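Local coordinates for putative MCP-type signal transduction protein (Campylobacter jejuni subsp. jejuni serotype O:2, PDB 4WY9), which probably acts as a chemoreceptor in chemotaxis, its periplasmic tandem-PAS domain sensing signals, perhaps through indirect ligand recognition, at residues 33-38 with 166-171. Sequence-based numbering, arbitrary orientation.
Sequences EMIALN and VNVAIP
Ile170 lies over one face of the Asn38 carboxamide, with its CD1 almost directly above the amide carbon: Ile170 CD1 to Asn38 CG is 3.9 Å. The two side chains run antiparallel as they pass, and Ile170 CG1 follows over the same face, 3.8 Å from Asn38 ND2. At the nitrogen end, Val168 CG1 comes in close to the amide plane, its methyl 3.6 Å from Asn38 ND2. Ala169 CA meets that end too, slightly toward the Ile170 side. Val168 O sits 3.3 Å from Asn38 ND2 but is displaced from the amide plane toward the face turned away from Ile170. Asn38 carries its CG anti to the backbone N (chi1 -153°), which directs the amide at the strand; its CB points the same way. Ile170 CD1 also reaches past the amide to the helix backbone, touching Asn38 C and O.

This is the helix-on-sheet layer of a PDC sensor domain, whose fold is PAS-like: the long helix 8-51 runs along one face of the antiparallel sheet, and the axes of 33-38 and 166-171 come within 9.0 Å and lie 25° from parallel. Val168 and Ile170 point to this helix, while Asn167 and Ala169 point to the other face, where helix 132-140 packs.

One turn back, Ile35 and Val168 meet at about a right angle, with Ile35 CG1 3.9 Å from Val168 CG1. With chi1 at 177°, Val168 CG1 lies opposite its own backbone nitrogen, where it touches both Ile35 CG1 and Asn38 ND2, while its other methyl, CG2, has Met34 CE as a looser neighbour at 4.5 Å. Beyond the pair, Ile183 and Met185 of strand 179-188 also touch the Asn38 side chain, and Ser42 and Lys39 border Ile170.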
ATOM      1  N   GLU A  33      -4.512   6.691   7.824  1.00  9.47           N
ATOM      2  CA  GLU A  33      -5.376   5.963   8.745  1.00 10.39           C
ATOM      3  C   GLU A  33      -4.793   4.603   9.044  1.00  9.85           C
ATOM      4  O   GLU A  33      -4.763   4.184  10.214  1.00 10.51           O
ATOM      5  CB  GLU A  33      -6.789   5.853   8.194  1.00 12.32           C
ATOM      6  CG  GLU A  33      -7.532   7.156   8.201  1.00 17.46           C
ATOM      7  CD  GLU A  33      -8.943   7.024   7.670  1.00 24.80           C
ATOM      8  OE1 GLU A  33      -9.528   5.937   7.800  1.00 32.82           O
ATOM      9  OE2 GLU A  33      -9.488   8.013   7.144  1.00 29.99           O
ATOM     10  N   MET A  34      -4.355   3.877   8.022  1.00  9.47           N
ATOM     11  CA  MET A  34      -3.773   2.557   8.247  1.00  9.92           C
ATOM     12  C   MET A  34      -2.561   2.640   9.116  1.00 10.61           C
ATOM     13  O   MET A  34      -2.412   1.857  10.075  1.00 10.57           O
ATOM     14  CB  MET A  34      -3.390   1.934   6.935  1.00 12.82           C
ATOM     15  CG  MET A  34      -4.533   1.567   6.081  1.00 17.88           C
ATOM     16  SD  MET A  34      -3.946   0.831   4.563  1.00 22.49           S
ATOM     17  CE  MET A  34      -2.982  -0.521   5.223  1.00 15.20           C
ATOM     18  N   ILE A  35      -1.688   3.594   8.831  1.00  9.74           N
ATOM     19  CA  ILE A  35      -0.448   3.740   9.572  1.00 10.39           C
ATOM     20  C   ILE A  35      -0.705   4.097  11.034  1.00  9.61           C
ATOM     21  O   ILE A  35      -0.031   3.584  11.941  1.00 10.47           O
ATOM     22  CB  ILE A  35       0.456   4.779   8.897  1.00 11.54           C
ATOM     23  CG1 ILE A  35       0.971   4.208   7.581  1.00 13.41           C
ATOM     24  CG2 ILE A  35       1.600   5.173   9.771  1.00 13.77           C
ATOM     25  CD1 ILE A  35       1.492   5.220   6.632  1.00 16.28           C
ATOM     26  N   ALA A  36      -1.687   4.954  11.293  1.00  9.82           N
ATOM     27  CA  ALA A  36      -2.002   5.303  12.668  1.00  9.71           C
ATOM     28  C   ALA A  36      -2.457   4.069  13.456  1.00 10.52           C
ATOM     29  O   ALA A  36      -2.114   3.905  14.632  1.00 10.94           O
ATOM     30  CB  ALA A  36      -3.032   6.399  12.721  1.00 10.51           C
ATOM     31  N   LEU A  37      -3.240   3.201  12.817  1.00  9.61           N
ATOM     32  CA  LEU A  37      -3.679   1.990  13.504  1.00 11.23           C
ATOM     33  C   LEU A  37      -2.463   1.089  13.759  1.00 10.19           C
ATOM     34  O   LEU A  37      -2.316   0.491  14.812  1.00 10.31           O
ATOM     35  CB  LEU A  37      -4.767   1.256  12.732  1.00 13.06           C
ATOM     36  CG  LEU A  37      -6.119   1.925  12.612  1.00 15.18           C
ATOM     37  CD1 LEU A  37      -7.085   0.959  11.973  1.00 19.24           C
ATOM     38  CD2 LEU A  37      -6.609   2.353  13.962  1.00 17.98           C
ATOM     39  N   ASN A  38      -1.607   0.925  12.751  1.00  9.46           N
ATOM     40  CA  ASN A  38      -0.455   0.040  12.909  1.00  9.12           C
ATOM     41  C   ASN A  38       0.417   0.531  14.031  1.00  9.52           C
ATOM     42  O   ASN A  38       0.964  -0.263  14.797  1.00 10.32           O
ATOM     43  CB  ASN A  38       0.317  -0.018  11.603  1.00 11.66           C
ATOM     44  CG  ASN A  38       1.098  -1.282  11.380  1.00 17.00           C
ATOM     45  OD1 ASN A  38       1.102  -2.182  12.145  1.00 25.54           O
ATOM     46  ND2 ASN A  38       1.794  -1.276  10.295  1.00 17.04           N
ATOM     47  N   VAL A 166      -0.093  -3.376  -1.308  1.00  6.92           N
ATOM     48  CA  VAL A 166       1.056  -2.771  -0.667  1.00  7.02           C
ATOM     49  C   VAL A 166       1.010  -3.098   0.828  1.00  6.55           C
ATOM     50  O   VAL A 166      -0.070  -3.189   1.417  1.00  7.68           O
ATOM     51  CB  VAL A 166       1.133  -1.255  -0.899  1.00  9.59           C
ATOM     52  CG1 VAL A 166      -0.107  -0.519  -0.327  1.00 10.26           C
ATOM     53  CG2 VAL A 166       2.405  -0.673  -0.321  1.00 12.01           C
ATOM     54  N   ASN A 167       2.185  -3.282   1.413  1.00  7.39           N
ATOM     55  CA  ASN A 167       2.288  -3.638   2.805  1.00  6.66           C
ATOM     56  C   ASN A 167       2.885  -2.529   3.640  1.00  6.60           C
ATOM     57  O   ASN A 167       3.778  -1.814   3.197  1.00  8.39           O
ATOM     58  CB  ASN A 167       3.097  -4.911   2.969  1.00  7.33           C
ATOM     59  CG  ASN A 167       2.360  -6.110   2.464  1.00  8.29           C
ATOM     60  OD1 ASN A 167       1.596  -6.729   3.214  1.00  9.76           O
ATOM     61  ND2 ASN A 167       2.514  -6.403   1.194  1.00 10.31           N
ATOM     62  N   VAL A 168       2.398  -2.432   4.875  1.00  7.61           N
ATOM     63  CA  VAL A 168       2.819  -1.455   5.851  1.00  8.34           C
ATOM     64  C   VAL A 168       3.139  -2.247   7.103  1.00  7.73           C
ATOM     65  O   VAL A 168       2.299  -3.050   7.508  1.00  9.91           O
ATOM     66  CB  VAL A 168       1.735  -0.421   6.123  1.00 11.61           C
ATOM     67  CG1 VAL A 168       2.142   0.549   7.174  1.00 15.94           C
ATOM     68  CG2 VAL A 168       1.388   0.355   4.793  1.00 14.02           C
ATOM     69  N   ALA A 169       4.309  -2.059   7.691  1.00  6.41           N
ATOM     70  CA  ALA A 169       4.715  -2.893   8.825  1.00  6.82           C
ATOM     71  C   ALA A 169       5.643  -2.191   9.785  1.00  6.29           C
ATOM     72  O   ALA A 169       6.387  -1.270   9.410  1.00  6.79           O
ATOM     73  CB  ALA A 169       5.367  -4.181   8.304  1.00  9.69           C
ATOM     74  N   ILE A 170       5.597  -2.622  11.044  1.00  6.11           N
ATOM     75  CA  ILE A 170       6.384  -2.030  12.124  1.00  6.71           C
ATOM     76  C   ILE A 170       6.938  -3.144  13.011  1.00  6.42           C
ATOM     77  O   ILE A 170       6.219  -4.114  13.311  1.00  6.93           O
ATOM     78  CB  ILE A 170       5.527  -1.059  12.963  1.00  7.27           C
ATOM     79  CG1 ILE A 170       4.910   0.026  12.080  1.00  8.42           C
ATOM     80  CG2 ILE A 170       6.301  -0.432  14.095  1.00  8.32           C
ATOM     81  CD1 ILE A 170       3.986   0.958  12.822  1.00  9.10           C
ATOM     82  N   PRO A 171       8.205  -3.037  13.449  1.00  6.81           N
ATOM     83  CA  PRO A 171       8.779  -4.017  14.406  1.00  7.24           C
ATOM     84  C   PRO A 171       8.132  -3.958  15.767  1.00  6.78           C
ATOM     85  O   PRO A 171       7.639  -2.904  16.179  1.00  7.81           O
ATOM     86  CB  PRO A 171      10.237  -3.597  14.508  1.00  8.69           C
ATOM     87  CG  PRO A 171      10.228  -2.141  14.159  1.00  8.85           C
ATOM     88  CD  PRO A 171       9.189  -2.026  13.069  1.00  7.89           C
TER